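Local coordinates for protein probable oxidoreductase (PDB 4B7C) that is probably an NADP-dependent oxidoreductase of the medium-chain dehydrogenase/reductase family, at residues 306-316 with 328-336. Residues are numbered along the deposited sequence; the frame is centred on the assembly and turned at random.
Sequences REDIVEGLETF and NFGKLVLKV
The guanidinium of Arg306 has Phe329 O over one face, displaced from the centre of the group toward its margin, and Gly330 N lies higher above that same face. Arg306 NH2 sits in the plane of the Phe329 ring at its edge, while NH1 approaches CD2 obliquely; Phe329 is poorly ordered, so the 77° between the planes is approximate. The side chains run alongside each other, and Arg306 also makes a cation-pi contact with Phe189. At the far end, Leu334 CD2 meets the edge of the Phe316 ring. Between these ends strands 307-311 and 331-335 pair in parallel: Asp308 N donates to Lys331 O (2.7 Å), Val333 N to Asp308 O (2.9 Å), and Val310 N to Val333 O nearly straight at 169°. Ile309 flanks Val333 on one face; on the other, Val310 CG1 reaches Leu334 CD1 (4.2 Å). Leu334 chi1 (-173°) carries CG toward the 312-316 turn, where CD1 lies 3.4 Å from Gly312 O, a carbonyl gripped by both Thr315 N and Thr315 OG1. Asp308 OD2 forms a salt bridge with Lys322. Helix 316-321 connects the strands as a beta-alpha-beta unit, and strand 331-335 also pairs antiparallel with strand 41-49, tying the C-terminus into the GroES-like domain of medium-chain dehydrogenases/reductases.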
# COMPACT_ATOMS: atom_id res chain seq x y z
N ARG B 306 -22.94 -13.39 15.62
CA ARG B 306 -22.78 -14.58 16.47
C ARG B 306 -21.65 -14.40 17.49
O ARG B 306 -20.52 -14.04 17.14
CB ARG B 306 -22.56 -15.91 15.71
CG ARG B 306 -21.40 -15.94 14.73
CD ARG B 306 -21.43 -17.21 13.89
NE ARG B 306 -21.68 -18.44 14.67
CZ ARG B 306 -21.32 -19.65 14.28
NH1 ARG B 306 -20.67 -19.82 13.14
NH2 ARG B 306 -21.59 -20.70 15.06
N GLU B 307 -21.96 -14.72 18.74
CA GLU B 307 -20.96 -14.73 19.79
C GLU B 307 -20.78 -16.14 20.35
O GLU B 307 -21.74 -16.87 20.57
CB GLU B 307 -21.33 -13.78 20.92
CG GLU B 307 -21.39 -12.31 20.50
CD GLU B 307 -22.70 -11.93 19.84
OE1 GLU B 307 -23.73 -12.55 20.18
OE2 GLU B 307 -22.72 -11.03 18.99
N ASP B 308 -19.52 -16.52 20.54
CA ASP B 308 -19.17 -17.78 21.19
C ASP B 308 -18.76 -17.48 22.63
O ASP B 308 -17.65 -17.00 22.88
CB ASP B 308 -18.03 -18.49 20.43
CG ASP B 308 -17.67 -19.84 21.03
OD1 ASP B 308 -18.52 -20.46 21.71
OD2 ASP B 308 -16.52 -20.29 20.81
N ILE B 309 -19.66 -17.77 23.56
CA ILE B 309 -19.47 -17.41 24.97
C ILE B 309 -18.97 -18.58 25.80
O ILE B 309 -19.63 -19.61 25.92
CB ILE B 309 -20.76 -16.86 25.58
CG1 ILE B 309 -21.12 -15.54 24.91
CG2 ILE B 309 -20.58 -16.61 27.08
CD1 ILE B 309 -22.58 -15.14 25.09
N VAL B 310 -17.78 -18.41 26.36
CA VAL B 310 -17.16 -19.40 27.25
C VAL B 310 -17.14 -18.82 28.64
O VAL B 310 -16.86 -17.63 28.82
CB VAL B 310 -15.71 -19.75 26.84
CG1 VAL B 310 -15.03 -20.58 27.92
CG2 VAL B 310 -15.68 -20.43 25.48
N GLU B 311 -17.43 -19.66 29.63
CA GLU B 311 -17.61 -19.19 31.00
C GLU B 311 -16.41 -19.44 31.88
O GLU B 311 -15.78 -20.50 31.81
CB GLU B 311 -18.86 -19.82 31.63
CG GLU B 311 -20.15 -19.41 30.93
CD GLU B 311 -21.40 -19.77 31.72
OE1 GLU B 311 -21.34 -19.64 32.95
OE2 GLU B 311 -22.44 -20.17 31.13
N GLY B 312 -16.08 -18.43 32.68
CA GLY B 312 -15.08 -18.54 33.72
C GLY B 312 -13.75 -17.86 33.41
O GLY B 312 -13.00 -18.30 32.52
N LEU B 313 -13.46 -16.81 34.16
CA LEU B 313 -12.21 -16.06 34.06
C LEU B 313 -10.99 -16.99 34.10
O LEU B 313 -10.03 -16.83 33.34
CB LEU B 313 -12.10 -15.05 35.19
CG LEU B 313 -10.79 -14.26 35.24
CD1 LEU B 313 -10.71 -13.33 34.03
CD2 LEU B 313 -10.66 -13.48 36.53
N GLU B 314 -11.07 -17.98 34.99
CA GLU B 314 -9.99 -18.94 35.23
C GLU B 314 -9.60 -19.75 33.97
O GLU B 314 -8.48 -20.23 33.87
CB GLU B 314 -10.32 -19.87 36.43
CG GLU B 314 -11.46 -20.87 36.22
CD GLU B 314 -12.86 -20.27 36.37
OE1 GLU B 314 -12.99 -19.05 36.64
OE2 GLU B 314 -13.84 -21.03 36.21
N THR B 315 -10.53 -19.89 33.02
CA THR B 315 -10.27 -20.62 31.77
C THR B 315 -9.52 -19.81 30.70
O THR B 315 -9.22 -20.34 29.63
CB THR B 315 -11.57 -21.13 31.12
OG1 THR B 315 -12.30 -20.03 30.55
CG2 THR B 315 -12.44 -21.89 32.14
N PHE B 316 -9.19 -18.57 31.02
CA PHE B 316 -8.61 -17.63 30.04
C PHE B 316 -7.45 -18.19 29.16
O PHE B 316 -7.55 -18.15 27.93
CB PHE B 316 -8.18 -16.33 30.73
CG PHE B 316 -7.35 -15.43 29.85
CD1 PHE B 316 -7.93 -14.78 28.78
CD2 PHE B 316 -5.98 -15.30 30.04
CE1 PHE B 316 -7.16 -14.00 27.94
CE2 PHE B 316 -5.20 -14.52 29.21
CZ PHE B 316 -5.80 -13.86 28.15
N ASN B 328 -13.11 -21.72 17.31
CA ASN B 328 -14.19 -20.85 17.81
C ASN B 328 -15.19 -20.58 16.68
O ASN B 328 -14.79 -20.41 15.53
CB ASN B 328 -13.68 -19.53 18.48
CG ASN B 328 -12.94 -18.61 17.50
OD1 ASN B 328 -13.44 -17.56 17.07
ND2 ASN B 328 -11.73 -19.02 17.13
N PHE B 329 -16.48 -20.63 16.99
CA PHE B 329 -17.51 -20.35 16.01
C PHE B 329 -18.25 -19.06 16.35
O PHE B 329 -19.26 -19.01 17.05
CB PHE B 329 -18.39 -21.57 15.69
CG PHE B 329 -18.01 -22.23 14.38
CD1 PHE B 329 -16.73 -22.75 14.21
CD2 PHE B 329 -18.90 -22.32 13.32
CE1 PHE B 329 -16.35 -23.34 13.03
CE2 PHE B 329 -18.52 -22.91 12.12
CZ PHE B 329 -17.25 -23.43 11.98
N GLY B 330 -17.67 -18.01 15.79
CA GLY B 330 -18.10 -16.66 16.02
C GLY B 330 -17.21 -15.95 17.02
O GLY B 330 -16.28 -16.54 17.57
N LYS B 331 -17.54 -14.69 17.28
CA LYS B 331 -16.72 -13.82 18.12
C LYS B 331 -16.55 -14.40 19.51
O LYS B 331 -17.52 -14.68 20.21
CB LYS B 331 -17.34 -12.42 18.20
CG LYS B 331 -16.87 -11.59 19.39
CD LYS B 331 -15.49 -11.05 19.15
CE LYS B 331 -14.91 -10.43 20.39
NZ LYS B 331 -13.56 -10.99 20.64
N LEU B 332 -15.29 -14.61 19.90
CA LEU B 332 -15.00 -15.28 21.16
C LEU B 332 -15.12 -14.31 22.33
O LEU B 332 -14.41 -13.30 22.41
CB LEU B 332 -13.60 -15.93 21.14
CG LEU B 332 -13.29 -16.88 22.29
CD1 LEU B 332 -14.33 -17.97 22.46
CD2 LEU B 332 -11.93 -17.52 21.99
N VAL B 333 -15.98 -14.69 23.27
CA VAL B 333 -16.24 -13.88 24.46
C VAL B 333 -16.11 -14.70 25.73
O VAL B 333 -16.63 -15.82 25.81
CB VAL B 333 -17.66 -13.27 24.42
CG1 VAL B 333 -17.98 -12.60 25.75
CG2 VAL B 333 -17.75 -12.27 23.27
N LEU B 334 -15.39 -14.16 26.70
CA LEU B 334 -15.20 -14.82 27.98
C LEU B 334 -16.09 -14.18 29.04
O LEU B 334 -15.93 -13.01 29.37
CB LEU B 334 -13.73 -14.75 28.43
CG LEU B 334 -13.34 -15.54 29.69
CD1 LEU B 334 -13.44 -17.04 29.41
CD2 LEU B 334 -11.94 -15.20 30.17
N LYS B 335 -17.05 -14.96 29.55
CA LYS B 335 -17.90 -14.49 30.64
C LYS B 335 -17.13 -14.62 31.93
O LYS B 335 -16.67 -15.70 32.27
CB LYS B 335 -19.21 -15.29 30.73
CG LYS B 335 -20.20 -14.71 31.74
CD LYS B 335 -21.41 -15.61 31.93
CE LYS B 335 -22.57 -14.86 32.57
NZ LYS B 335 -22.24 -14.35 33.93
N VAL B 336 -16.97 -13.50 32.62
CA VAL B 336 -16.25 -13.49 33.87
C VAL B 336 -17.24 -14.00 34.90
O VAL B 336 -16.83 -14.42 35.96
CB VAL B 336 -15.75 -12.08 34.28
CG1 VAL B 336 -15.03 -12.11 35.62
CG2 VAL B 336 -14.86 -11.46 33.21